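Local coordinates for malate dehydrogenase (Naegleria fowleri, PDB 6UM4), which probably catalyses the NAD-dependent interconversion of malate and oxaloacetate, at residues 354-359 against 376-381; 344-349 against 382-387; 99-104 against 168-173; 131-136 against 159-164. One frame throughout, in Å; residues are numbered along the deposited sequence. Where two conformers were deposited one is given.

In the fold
From the N terminus, strand 98-102 comes first, and interaction 3 closes a long loop from it to the end of helix 167-171. Interaction 4 lies within that loop, pairing strands 129-134 and 158-164; the two contacts touch, with centres about 7 Å apart, and both reach the six-stranded parallel sheet of the NAD-binding domain. Further along, in the C-terminal domain, interaction 2 joins the end of helix 332-348 to strand 383-386, and within the loop it makes sits interaction 1, which pairs strands 353-359 and 371-380. These two also touch, with centres about 4 Å apart. The pairs follow one another in series, without crossing; the centres of interactions 1 and 4 are about 27 Å apart.

Interaction 1: 354-359 against 376-381; sequences VSMAIP and VQCFGA
Val376 and Val354 form an antiparallel hydrogen-bonded pair, the sole bridge between 354-359 and 376-381. Val376 N donates to Val354 O at 2.9 Å, and Val354 N returns the bond to Val376 O at the same length. Beyond this pair the two short segments diverge strongly, with axes at 95°, so what follows is side-chain packing across the opening angle. At Val376 the first torsion of -52° lodges CG2 between the residue's own backbone N and carbonyl carbon. From there CG2 touches Val354 CG2 at 3.8 Å and the sulfur SD of Met356 at 3.7 Å, the methionine chain crossing the valine at about a right angle. Its other branch, Val376 CG1, looks instead at Ile358 CD1, a looser contact of 4.2 Å. Two residues on, Cys378 turns its thiol to the same apolar patch. Cys378 SG lies 3.4 Å from Met356 SD, a close sulfur-to-sulfur packing contact and no bond, and 3.9 Å from Val354 CG2. Met356 SD thus sits where Val376 and Cys378 both reach it. All five touching residues are buried, and the side-chain contacts between them are apolar. The hairpin pairing continues away from the bridge, Met356 bonding with Met374 and Ile358 with Cys372. Helix 332-348 packs on this core through Asp345, His342 and Trp346, strand 383-386 adds Tyr384 and Val386, and the backbone of Ala357 bonds to Ala247 of strand 245-247, joining the hairpin to the parallel sheet's last strand.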
loop_
_atom_site.group_PDB
_atom_site.type_symbol
_atom_site.label_atom_id
_atom_site.label_comp_id
_atom_site.label_asym_id
_atom_site.label_seq_id
_atom_site.Cartn_x
_atom_site.Cartn_y
_atom_site.Cartn_z
ATOM N N VAL A 354 9.045 2.587 -20.614
ATOM C CA VAL A 354 8.722 1.562 -19.640
ATOM C C VAL A 354 8.713 0.234 -20.378
ATOM O O VAL A 354 8.699 0.182 -21.613
ATOM C CB VAL A 354 7.378 1.829 -18.910
ATOM C CG1 VAL A 354 7.455 3.141 -18.154
ATOM C CG2 VAL A 354 6.203 1.838 -19.894
ATOM N N SER A 355 8.813 -0.842 -19.605
ATOM C CA SER A 355 8.743 -2.194 -20.139
ATOM C C SER A 355 7.352 -2.762 -19.908
ATOM O O SER A 355 6.792 -2.623 -18.819
ATOM C CB SER A 355 9.793 -3.107 -19.504
ATOM O OG SER A 355 11.117 -2.655 -19.758
ATOM N N MET A 356 6.807 -3.382 -20.949
ATOM C CA MET A 356 5.570 -4.146 -20.942
ATOM C C MET A 356 5.778 -5.353 -21.844
ATOM O O MET A 356 6.435 -5.234 -22.880
ATOM C CB MET A 356 4.385 -3.317 -21.474
ATOM C CG MET A 356 4.054 -2.052 -20.637
ATOM S SD MET A 356 2.837 -0.978 -21.456
ATOM C CE MET A 356 1.301 -1.843 -21.107
ATOM N N ALA A 357 5.243 -6.513 -21.443
ATOM C CA ALA A 357 5.191 -7.703 -22.296
ATOM C C ALA A 357 3.942 -7.629 -23.167
ATOM O O ALA A 357 2.819 -7.730 -22.658
ATOM C CB ALA A 357 5.187 -8.977 -21.456
ATOM N N ILE A 358 4.131 -7.495 -24.476
ATOM C CA ILE A 358 3.034 -7.134 -25.374
ATOM C C ILE A 358 2.986 -8.144 -26.519
ATOM O O ILE A 358 3.969 -8.862 -26.770
ATOM C CB ILE A 358 3.200 -5.689 -25.900
ATOM C CG1 ILE A 358 4.360 -5.633 -26.907
ATOM C CG2 ILE A 358 3.514 -4.723 -24.742
ATOM C CD1 ILE A 358 4.630 -4.258 -27.472
ATOM N N PRO A 359 1.850 -8.249 -27.223
ATOM C CA PRO A 359 1.818 -9.128 -28.403
ATOM C C PRO A 359 2.821 -8.663 -29.444
ATOM O O PRO A 359 2.850 -7.490 -29.833
ATOM C CB PRO A 359 0.373 -9.008 -28.917
ATOM C CG PRO A 359 -0.130 -7.718 -28.345
ATOM C CD PRO A 359 0.541 -7.620 -26.983
ATOM N N VAL A 376 8.688 0.402 -24.473
ATOM C CA VAL A 376 7.524 1.090 -25.017
ATOM C C VAL A 376 7.371 2.457 -24.369
ATOM O O VAL A 376 7.871 2.719 -23.269
ATOM C CB VAL A 376 6.217 0.299 -24.839
ATOM C CG1 VAL A 376 6.365 -1.115 -25.378
ATOM C CG2 VAL A 376 5.758 0.342 -23.364
ATOM N N GLN A 377 6.676 3.334 -25.084
ATOM C CA GLN A 377 6.173 4.584 -24.548
ATOM C C GLN A 377 4.669 4.452 -24.378
ATOM O O GLN A 377 3.963 4.121 -25.341
ATOM C CB GLN A 377 6.480 5.761 -25.469
ATOM C CG GLN A 377 5.957 7.065 -24.896
ATOM C CD GLN A 377 6.606 8.263 -25.524
ATOM O OE1 GLN A 377 7.715 8.174 -26.049
ATOM N NE2 GLN A 377 5.930 9.406 -25.457
ATOM N N CYS A 378 4.181 4.698 -23.165
ATOM C CA CYS A 378 2.745 4.718 -22.898
ATOM C C CYS A 378 2.239 6.136 -23.096
ATOM O O CYS A 378 2.636 7.048 -22.370
ATOM C CB CYS A 378 2.430 4.215 -21.491
ATOM S SG CYS A 378 2.596 2.414 -21.322
ATOM N N PHE A 379 1.397 6.337 -24.099
ATOM C CA PHE A 379 0.856 7.661 -24.339
ATOM C C PHE A 379 -0.376 7.956 -23.502
ATOM O O PHE A 379 -0.832 9.102 -23.486
ATOM C CB PHE A 379 0.509 7.815 -25.815
ATOM C CG PHE A 379 1.540 7.238 -26.730
ATOM C CD1 PHE A 379 2.823 7.763 -26.770
ATOM C CD2 PHE A 379 1.218 6.186 -27.576
ATOM C CE1 PHE A 379 3.765 7.231 -27.617
ATOM C CE2 PHE A 379 2.154 5.658 -28.431
ATOM C CZ PHE A 379 3.430 6.179 -28.459
ATOM N N GLY A 380 -0.922 6.958 -22.815
ATOM C CA GLY A 380 -2.147 7.111 -22.058
ATOM C C GLY A 380 -3.355 6.641 -22.848
ATOM O O GLY A 380 -3.298 6.395 -24.053
ATOM N N ALA A 381 -4.483 6.544 -22.139
ATOM C CA ALA A 381 -5.754 6.122 -22.728
ATOM C C ALA A 381 -5.628 4.756 -23.400
ATOM O O ALA A 381 -6.225 4.503 -24.443
ATOM C CB ALA A 381 -6.295 7.168 -23.704
#

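Interaction 2: 344-349 against 382-387; sequences HDWVLG and GKYGVI
Trp346 holds Gly382 at two points, through its backbone and through its indole. Gly382 N donates to Trp346 O at 3.0 Å, and a bridging water reinforces this join: it lies 2.6 Å from Trp346 O and 2.7 Å from Lys383 O, probably donating to both, although further acceptors compete for its protons. With Gly380 N also close by, the water is wedged between the helix end and the hairpin turn. With chi1 at -156° the indole swings out anti to the Trp346 backbone N, which carries NE1 past the glycine to the tyrosine beyond. There Tyr384 CD2 lies 3.5 Å from Trp346 NE1, the indole nitrogen sitting at the edge of the phenol ring near its plane. The two side chains run side by side and point the same way, their rings inclined obliquely with planes at 46°. This is the dense part of the contact. Elsewhere the hold is looser. The indole NE1 also points back to Gly382 O at 3.2 Å, but at an N-H...O angle of only 128°, so this bond is weak. Lys383, exposed and barely touching the helix, starts away from it, and its NZ bonds to Ala381 O. Tyr384 OH bonds to Glu243 O. The contact thus joins the last turn of helix 332-348 to strand 383-386, which is tied to strand 371-380 by a backbone bond between Gly385 and Gln377. Thr246 of strand 245-247 touches both Trp346 and Tyr384, while the ring of His342, one turn back in the helix, meets the indole almost perpendicularly.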
loop_
_atom_site.group_PDB
_atom_site.type_symbol
_atom_site.label_atom_id
_atom_site.label_comp_id
_atom_site.label_asym_id
_atom_site.label_seq_id
_atom_site.Cartn_x
_atom_site.Cartn_y
_atom_site.Cartn_z
ATOM N N HIS A 344 -1.199 2.410 -14.175
ATOM C CA HIS A 344 -1.227 3.864 -14.160
ATOM C C HIS A 344 -0.670 4.442 -15.454
ATOM O O HIS A 344 -1.294 5.312 -16.075
ATOM C CB HIS A 344 -0.436 4.380 -12.959
ATOM C CG HIS A 344 -0.203 5.851 -13.007
ATOM N ND1 HIS A 344 0.801 6.419 -13.761
ATOM C CD2 HIS A 344 -0.878 6.878 -12.436
ATOM C CE1 HIS A 344 0.744 7.733 -13.644
ATOM N NE2 HIS A 344 -0.261 8.037 -12.840
ATOM N N ASP A 345 0.526 3.988 -15.860
ATOM C CA ASP A 345 1.138 4.445 -17.104
ATOM C C ASP A 345 0.324 4.020 -18.333
ATOM O O ASP A 345 0.191 4.794 -19.293
ATOM C CB ASP A 345 2.577 3.915 -17.185
ATOM C CG ASP A 345 3.485 4.481 -16.065
ATOM O OD1 ASP A 345 3.032 5.381 -15.316
ATOM O OD2 ASP A 345 4.650 4.034 -15.936
ATOM N N TRP A 346 -0.237 2.805 -18.323
ATOM C CA TRP A 346 -1.068 2.357 -19.443
ATOM C C TRP A 346 -2.230 3.316 -19.684
ATOM O O TRP A 346 -2.543 3.659 -20.834
ATOM C CB TRP A 346 -1.593 0.945 -19.154
ATOM C CG TRP A 346 -1.979 0.101 -20.365
ATOM C CD1 TRP A 346 -1.974 0.480 -21.677
ATOM C CD2 TRP A 346 -2.393 -1.281 -20.348
ATOM N NE1 TRP A 346 -2.360 -0.579 -22.481
ATOM C CE2 TRP A 346 -2.613 -1.672 -21.691
ATOM C CE3 TRP A 346 -2.601 -2.224 -19.324
ATOM C CZ2 TRP A 346 -3.034 -2.960 -22.039
ATOM C CZ3 TRP A 346 -3.003 -3.511 -19.673
ATOM C CH2 TRP A 346 -3.232 -3.862 -21.023
ATOM N N VAL A 347 -2.860 3.781 -18.605
ATOM C CA VAL A 347 -4.052 4.625 -18.681
ATOM C C VAL A 347 -3.701 6.105 -18.792
ATOM O O VAL A 347 -4.331 6.842 -19.553
ATOM C CB VAL A 347 -4.945 4.355 -17.455
ATOM C CG1 VAL A 347 -6.090 5.343 -17.385
ATOM C CG2 VAL A 347 -5.422 2.921 -17.450
ATOM N N LEU A 348 -2.727 6.586 -18.019
ATOM C CA LEU A 348 -2.466 8.016 -17.959
ATOM C C LEU A 348 -1.194 8.443 -18.681
ATOM O O LEU A 348 -0.967 9.647 -18.831
ATOM C CB LEU A 348 -2.407 8.479 -16.495
ATOM C CG LEU A 348 -3.707 8.230 -15.710
ATOM C CD1 LEU A 348 -3.530 8.511 -14.230
ATOM C CD2 LEU A 348 -4.869 9.035 -16.268
ATOM N N GLY A 349 -0.380 7.507 -19.149
ATOM C CA GLY A 349 0.801 7.842 -19.920
ATOM C C GLY A 349 2.023 8.074 -19.048
ATOM O O GLY A 349 1.937 8.300 -17.843
ATOM N N GLY A 382 -4.813 3.879 -22.817
ATOM C CA GLY A 382 -4.661 2.514 -23.281
ATOM C C GLY A 382 -3.731 2.308 -24.456
ATOM O O GLY A 382 -3.510 1.156 -24.846
ATOM N N LYS A 383 -3.112 3.361 -24.980
ATOM C CA LYS A 383 -2.301 3.266 -26.192
ATOM C C LYS A 383 -0.815 3.329 -25.860
ATOM O O LYS A 383 -0.363 4.248 -25.167
ATOM C CB LYS A 383 -2.682 4.384 -27.165
ATOM C CG LYS A 383 -4.180 4.452 -27.457
ATOM C CD LYS A 383 -4.613 5.867 -27.811
ATOM C CE LYS A 383 -6.091 5.943 -28.210
ATOM N NZ LYS A 383 -7.075 5.681 -27.104
ATOM N N TYR A 384 -0.051 2.383 -26.400
ATOM C CA TYR A 384 1.399 2.368 -26.255
ATOM C C TYR A 384 2.022 2.028 -27.601
ATOM O O TYR A 384 1.360 1.507 -28.501
ATOM C CB TYR A 384 1.881 1.358 -25.190
ATOM C CG TYR A 384 1.408 -0.064 -25.437
ATOM C CD1 TYR A 384 1.982 -0.855 -26.428
ATOM C CD2 TYR A 384 0.391 -0.622 -24.665
ATOM C CE1 TYR A 384 1.542 -2.160 -26.661
ATOM C CE2 TYR A 384 -0.036 -1.924 -24.877
ATOM C CZ TYR A 384 0.535 -2.690 -25.876
ATOM O OH TYR A 384 0.093 -3.984 -26.092
ATOM N N GLY A 385 3.312 2.351 -27.729
ATOM C CA GLY A 385 4.082 2.066 -28.928
ATOM C C GLY A 385 5.519 1.684 -28.622
ATOM O O GLY A 385 6.196 2.312 -27.791
ATOM N N VAL A 386 5.992 0.632 -29.289
ATOM C CA VAL A 386 7.369 0.205 -29.105
ATOM C C VAL A 386 8.305 1.320 -29.545
ATOM O O VAL A 386 8.073 1.982 -30.563
ATOM C CB VAL A 386 7.615 -1.091 -29.895
ATOM C CG1 VAL A 386 9.068 -1.506 -29.810
ATOM C CG2 VAL A 386 6.695 -2.193 -29.375
ATOM N N ILE A 387 9.370 1.540 -28.767
ATOM C CA ILE A 387 10.373 2.516 -29.163
ATOM C C ILE A 387 10.998 2.046 -30.464
ATOM O O ILE A 387 11.467 0.905 -30.560
ATOM C CB ILE A 387 11.431 2.693 -28.061
ATOM C CG1 ILE A 387 10.786 3.076 -26.734
ATOM C CG2 ILE A 387 12.449 3.759 -28.466
ATOM C CD1 ILE A 387 10.125 4.440 -26.768
HETATM O O HOH W 1 -0.642 4.320 -22.525
#

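Interaction 3: 99-104 against 168-173; sequences TITVSG and NDAFRG
Thr101 and Phe171 approach to 6.0 Å between their CA atoms, and Thr99 and Gly173 to 6.6 Å, so the end of helix 167-171 and the turn after it run beside strand 98-102. Thr101 carries the polar contact: its OG1 donates to Ala170 O at 2.9 Å, coming from above the carbonyl plane, 47° out of it. A chi1 of -54° sets OG1 beside the Thr101 backbone N and turns the methyl CG2 to the apolar side, where it rests 3.8 Å from Ala170 CB and 3.7 Å from Phe171 CD1. Threonine and phenylalanine cross at about a right angle. Thr99 packs more simply, its CB 3.3 Å from Gly173 O. On the helix's outer side Arg172 NH2 makes a salt bridge with Asp169 OD1 at 3.1 Å, using the anti lone pair of that oxygen. Phe171 runs on to helix 191-212 and strand 176-179. The connection from strand 158-164 to strand 176-179, which passes strands 129-134 and 98-102, is the crossover of the Rossmann fold, with strand order 3-2-1-4-5-6.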
loop_
_atom_site.group_PDB
_atom_site.type_symbol
_atom_site.label_atom_id
_atom_site.label_comp_id
_atom_site.label_asym_id
_atom_site.label_seq_id
_atom_site.Cartn_x
_atom_site.Cartn_y
_atom_site.Cartn_z
ATOM N N THR A 99 -14.928 0.161 -13.661
ATOM C CA THR A 99 -14.976 -1.120 -12.961
ATOM C C THR A 99 -13.666 -1.882 -13.156
ATOM O O THR A 99 -13.228 -2.083 -14.298
ATOM C CB THR A 99 -16.146 -1.947 -13.493
ATOM O OG1 THR A 99 -17.361 -1.283 -13.179
ATOM C CG2 THR A 99 -16.169 -3.331 -12.872
ATOM N N ILE A 100 -13.063 -2.343 -12.057
ATOM C CA ILE A 100 -11.793 -3.069 -12.101
ATOM C C ILE A 100 -11.999 -4.447 -11.484
ATOM O O ILE A 100 -12.372 -4.554 -10.311
ATOM C CB ILE A 100 -10.677 -2.324 -11.349
ATOM C CG1 ILE A 100 -10.607 -0.853 -11.760
ATOM C CG2 ILE A 100 -9.329 -2.988 -11.599
ATOM C CD1 ILE A 100 -10.169 0.059 -10.585
ATOM N N THR A 101 -11.702 -5.496 -12.238
ATOM C CA THR A 101 -11.744 -6.864 -11.721
ATOM C C THR A 101 -10.346 -7.299 -11.292
ATOM O O THR A 101 -9.398 -7.183 -12.066
ATOM C CB THR A 101 -12.284 -7.834 -12.778
ATOM O OG1 THR A 101 -13.555 -7.368 -13.246
ATOM C CG2 THR A 101 -12.440 -9.232 -12.199
ATOM N N VAL A 102 -10.224 -7.829 -10.077
ATOM C CA VAL A 102 -8.943 -8.306 -9.565
ATOM C C VAL A 102 -9.134 -9.742 -9.101
ATOM O O VAL A 102 -9.982 -10.014 -8.241
ATOM C CB VAL A 102 -8.393 -7.436 -8.417
ATOM C CG1 VAL A 102 -7.056 -7.997 -7.935
ATOM C CG2 VAL A 102 -8.229 -5.980 -8.855
ATOM N N SER A 103 -8.367 -10.662 -9.684
ATOM C CA SER A 103 -8.366 -12.046 -9.241
ATOM C C SER A 103 -7.306 -12.232 -8.154
ATOM O O SER A 103 -6.539 -11.322 -7.836
ATOM C CB SER A 103 -8.130 -12.987 -10.428
ATOM O OG SER A 103 -6.800 -12.854 -10.908
ATOM N N GLY A 104 -7.303 -13.410 -7.543
ATOM C CA GLY A 104 -6.390 -13.641 -6.429
ATOM C C GLY A 104 -6.473 -12.583 -5.353
ATOM O O GLY A 104 -5.455 -12.232 -4.743
ATOM N N ASN A 168 -17.368 -15.657 -14.472
ATOM C CA ASN A 168 -18.419 -14.985 -15.227
ATOM C C ASN A 168 -18.930 -13.747 -14.486
ATOM O O ASN A 168 -18.990 -12.654 -15.061
ATOM C CB ASN A 168 -19.566 -15.953 -15.518
ATOM C CG ASN A 168 -20.592 -15.361 -16.468
ATOM O OD1 ASN A 168 -20.400 -15.342 -17.688
ATOM N ND2 ASN A 168 -21.688 -14.877 -15.916
ATOM N N ASP A 169 -19.253 -13.879 -13.195
ATOM C CA ASP A 169 -19.721 -12.699 -12.460
ATOM C C ASP A 169 -18.622 -11.647 -12.328
ATOM O O ASP A 169 -18.890 -10.443 -12.461
ATOM C CB ASP A 169 -20.270 -13.068 -11.066
ATOM C CG ASP A 169 -21.614 -13.837 -11.113
ATOM O OD1 ASP A 169 -22.379 -13.704 -12.097
ATOM O OD2 ASP A 169 -21.935 -14.547 -10.129
ATOM N N ALA A 170 -17.382 -12.084 -12.089
ATOM C CA ALA A 170 -16.292 -11.155 -11.788
ATOM C C ALA A 170 -16.074 -10.139 -12.907
ATOM O O ALA A 170 -15.950 -8.936 -12.649
ATOM C CB ALA A 170 -15.004 -11.939 -11.513
ATOM N N PHE A 171 -16.051 -10.596 -14.160
ATOM C CA PHE A 171 -15.667 -9.733 -15.271
ATOM C C PHE A 171 -16.815 -8.945 -15.878
ATOM O O PHE A 171 -16.560 -8.121 -16.763
ATOM C CB PHE A 171 -15.015 -10.549 -16.383
ATOM C CG PHE A 171 -13.707 -11.153 -15.995
ATOM C CD1 PHE A 171 -12.613 -10.348 -15.744
ATOM C CD2 PHE A 171 -13.575 -12.524 -15.856
ATOM C CE1 PHE A 171 -11.395 -10.903 -15.389
ATOM C CE2 PHE A 171 -12.364 -13.091 -15.498
ATOM C CZ PHE A 171 -11.272 -12.275 -15.256
ATOM N N ARG A 172 -18.055 -9.176 -15.437
ATOM C CA ARG A 172 -19.191 -8.392 -15.912
ATOM C C ARG A 172 -18.893 -6.905 -15.783
ATOM O O ARG A 172 -18.589 -6.406 -14.690
ATOM C CB ARG A 172 -20.477 -8.759 -15.138
ATOM C CG ARG A 172 -21.693 -7.860 -15.490
ATOM C CD ARG A 172 -23.028 -8.316 -14.878
ATOM N NE ARG A 172 -23.262 -9.738 -15.097
ATOM C CZ ARG A 172 -23.133 -10.659 -14.151
ATOM N NH1 ARG A 172 -22.804 -10.305 -12.916
ATOM N NH2 ARG A 172 -23.320 -11.934 -14.441
ATOM N N GLY A 173 -18.969 -6.208 -16.915
ATOM C CA GLY A 173 -18.769 -4.777 -16.970
ATOM C C GLY A 173 -17.364 -4.302 -16.671
ATOM O O GLY A 173 -17.175 -3.118 -16.388
#

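Interaction 4: 131-136 against 159-164; sequences LRLLER and EEIYLT
Leu131 to Leu134 pair in register with Ile161 to Thr164 as parallel strands, the two arms of a beta-alpha-beta unit at the edge of the Rossmann sheet, with helix 140-151 between them in the chain. The backbone ladder alternates from one strand to the other, for example with Tyr162 N to Leu131 O at 2.8 Å and Leu133 N to Tyr162 O, also 2.8 Å. Arg132 makes the striking side-chain contact. Its CB rises on the sheet face that carries Tyr162, CG lies beside the backbone N, and the chain then bends at chi3 (79°) to stack the guanidinium on one face of the phenol ring, offset to the rim, with the planes only 15° apart. NE comes within 3.9 Å of Tyr162 CD2 and makes a weak bond to Ala170 O. CZ stands 4.1 Å from the ring centroid, an off-centre cation-pi contact. NH2 lies over the ring rim, 3.3 Å from Tyr162 CE2, and donates elsewhere to Asp169 O, which helps fix the group's rotation. NH1 meets two waters at the edge of the group: it gives a bond to one at 2.8 Å, which in turn donates to Glu160 OE1, while the second joins the same two groups, more weakly at NH1. The carboxylate itself stays beyond salt-bridge range, so the two charged groups are linked through the waters. On the opposite face Leu133 CD1 touches both Ile161 CG2, at 3.7 Å, and Leu163 CD2. At the far end, Glu135 N donates to Thr164 O at 3.2 Å.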
loop_
_atom_site.group_PDB
_atom_site.type_symbol
_atom_site.label_atom_id
_atom_site.label_comp_id
_atom_site.label_asym_id
_atom_site.label_seq_id
_atom_site.Cartn_x
_atom_site.Cartn_y
_atom_site.Cartn_z
ATOM N N LEU A 131 -14.658 -2.175 -7.491
ATOM C CA LEU A 131 -13.798 -3.348 -7.445
ATOM C C LEU A 131 -14.657 -4.597 -7.511
ATOM O O LEU A 131 -15.599 -4.752 -6.730
ATOM C CB LEU A 131 -12.958 -3.350 -6.170
ATOM C CG LEU A 131 -11.825 -2.326 -6.084
ATOM C CD1 LEU A 131 -11.194 -2.352 -4.691
ATOM C CD2 LEU A 131 -10.815 -2.633 -7.139
ATOM N N ARG A 132 -14.333 -5.482 -8.439
ATOM C CA ARG A 132 -14.936 -6.801 -8.501
ATOM C C ARG A 132 -13.831 -7.791 -8.177
ATOM O O ARG A 132 -12.923 -8.005 -8.988
ATOM C CB ARG A 132 -15.565 -7.053 -9.871
ATOM C CG ARG A 132 -16.718 -6.084 -10.184
ATOM C CD ARG A 132 -17.408 -6.413 -11.521
ATOM N NE ARG A 132 -18.343 -7.521 -11.406
ATOM C CZ ARG A 132 -19.608 -7.382 -10.996
ATOM N NH1 ARG A 132 -20.016 -6.222 -10.489
ATOM N NH2 ARG A 132 -20.416 -8.439 -10.949
ATOM N N LEU A 133 -13.928 -8.398 -7.007
ATOM C CA LEU A 133 -12.849 -9.171 -6.407
ATOM C C LEU A 133 -13.151 -10.650 -6.558
ATOM O O LEU A 133 -14.191 -11.119 -6.085
ATOM C CB LEU A 133 -12.703 -8.819 -4.925
ATOM C CG LEU A 133 -12.466 -7.344 -4.627
ATOM C CD1 LEU A 133 -12.246 -7.138 -3.123
ATOM C CD2 LEU A 133 -11.243 -6.869 -5.439
ATOM N N LEU A 134 -12.227 -11.384 -7.172
ATOM C CA LEU A 134 -12.407 -12.795 -7.483
ATOM C C LEU A 134 -11.435 -13.639 -6.670
ATOM O O LEU A 134 -10.264 -13.285 -6.528
ATOM C CB LEU A 134 -12.177 -13.048 -8.979
ATOM C CG LEU A 134 -12.136 -14.514 -9.393
ATOM C CD1 LEU A 134 -13.497 -15.109 -9.107
ATOM C CD2 LEU A 134 -11.782 -14.674 -10.855
ATOM N N GLU A 135 -11.925 -14.748 -6.128
ATOM C CA GLU A 135 -11.081 -15.682 -5.399
ATOM C C GLU A 135 -11.596 -17.092 -5.641
ATOM O O GLU A 135 -12.676 -17.295 -6.201
ATOM C CB GLU A 135 -11.052 -15.366 -3.884
ATOM C CG GLU A 135 -9.784 -14.693 -3.376
ATOM C CD GLU A 135 -8.503 -15.525 -3.598
ATOM O OE1 GLU A 135 -8.594 -16.761 -3.797
ATOM O OE2 GLU A 135 -7.398 -14.935 -3.589
ATOM N N ARG A 136 -10.816 -18.069 -5.189
ATOM C CA ARG A 136 -11.253 -19.448 -5.207
ATOM C C ARG A 136 -12.425 -19.632 -4.245
ATOM O O ARG A 136 -12.592 -18.850 -3.304
ATOM C CB ARG A 136 -10.097 -20.369 -4.827
ATOM C CG ARG A 136 -9.065 -20.546 -5.942
ATOM C CD ARG A 136 -7.996 -21.567 -5.567
ATOM N NE ARG A 136 -6.769 -21.380 -6.343
ATOM C CZ ARG A 136 -6.462 -22.046 -7.456
ATOM N NH1 ARG A 136 -7.294 -22.964 -7.937
ATOM N NH2 ARG A 136 -5.316 -21.795 -8.088
ATOM N N GLU A 159 -16.619 3.193 -4.940
ATOM C CA GLU A 159 -18.073 3.245 -5.009
ATOM C C GLU A 159 -18.717 1.892 -4.734
ATOM O O GLU A 159 -19.874 1.844 -4.297
ATOM C CB GLU A 159 -18.515 3.763 -6.378
ATOM C CG GLU A 159 -19.516 4.905 -6.300
ATOM C CD GLU A 159 -19.010 6.159 -6.982
ATOM O OE1 GLU A 159 -19.027 6.202 -8.231
ATOM O OE2 GLU A 159 -18.574 7.095 -6.272
ATOM N N GLU A 160 -18.000 0.799 -4.966
ATOM C CA GLU A 160 -18.570 -0.519 -4.755
ATOM C C GLU A 160 -17.442 -1.516 -4.580
ATOM O O GLU A 160 -16.381 -1.371 -5.185
ATOM C CB GLU A 160 -19.460 -0.952 -5.933
ATOM C CG GLU A 160 -20.250 -2.220 -5.656
ATOM C CD GLU A 160 -20.863 -2.848 -6.904
ATOM O OE1 GLU A 160 -20.796 -2.238 -7.994
ATOM O OE2 GLU A 160 -21.450 -3.945 -6.776
ATOM N N ILE A 161 -17.687 -2.531 -3.757
ATOM C CA ILE A 161 -16.834 -3.711 -3.657
ATOM C C ILE A 161 -17.733 -4.928 -3.836
ATOM O O ILE A 161 -18.575 -5.210 -2.977
ATOM C CB ILE A 161 -16.093 -3.792 -2.313
ATOM C CG1 ILE A 161 -15.294 -2.513 -2.051
ATOM C CG2 ILE A 161 -15.164 -5.000 -2.314
ATOM C CD1 ILE A 161 -14.704 -2.443 -0.629
ATOM N N TYR A 162 -17.554 -5.657 -4.933
ATOM C CA TYR A 162 -18.322 -6.862 -5.223
ATOM C C TYR A 162 -17.408 -8.077 -5.108
ATOM O O TYR A 162 -16.284 -8.058 -5.622
ATOM C CB TYR A 162 -18.951 -6.783 -6.618
ATOM C CG TYR A 162 -19.708 -8.033 -7.032
ATOM C CD1 TYR A 162 -21.022 -8.246 -6.625
ATOM C CD2 TYR A 162 -19.109 -8.993 -7.845
ATOM C CE1 TYR A 162 -21.722 -9.400 -7.017
ATOM C CE2 TYR A 162 -19.790 -10.136 -8.227
ATOM C CZ TYR A 162 -21.096 -10.337 -7.817
ATOM O OH TYR A 162 -21.759 -11.484 -8.217
ATOM N N LEU A 163 -17.881 -9.116 -4.416
ATOM C CA LEU A 163 -17.105 -10.322 -4.139
ATOM C C LEU A 163 -17.713 -11.525 -4.843
ATOM O O LEU A 163 -18.933 -11.693 -4.830
ATOM C CB LEU A 163 -17.072 -10.630 -2.640
ATOM C CG LEU A 163 -16.794 -9.534 -1.620
ATOM C CD1 LEU A 163 -16.760 -10.171 -0.253
ATOM C CD2 LEU A 163 -15.500 -8.822 -1.916
ATOM N N THR A 164 -16.868 -12.391 -5.410
ATOM C CA THR A 164 -17.407 -13.567 -6.086
ATOM C C THR A 164 -16.327 -14.621 -6.269
ATOM O O THR A 164 -15.131 -14.320 -6.290
ATOM C CB THR A 164 -18.038 -13.205 -7.441
ATOM O OG1 THR A 164 -18.512 -14.396 -8.079
ATOM C CG2 THR A 164 -17.061 -12.504 -8.350
HETATM O O HOH W 2 -19.033 -3.682 -10.065
HETATM O O HOH W 3 -22.384 -3.989 -9.449
#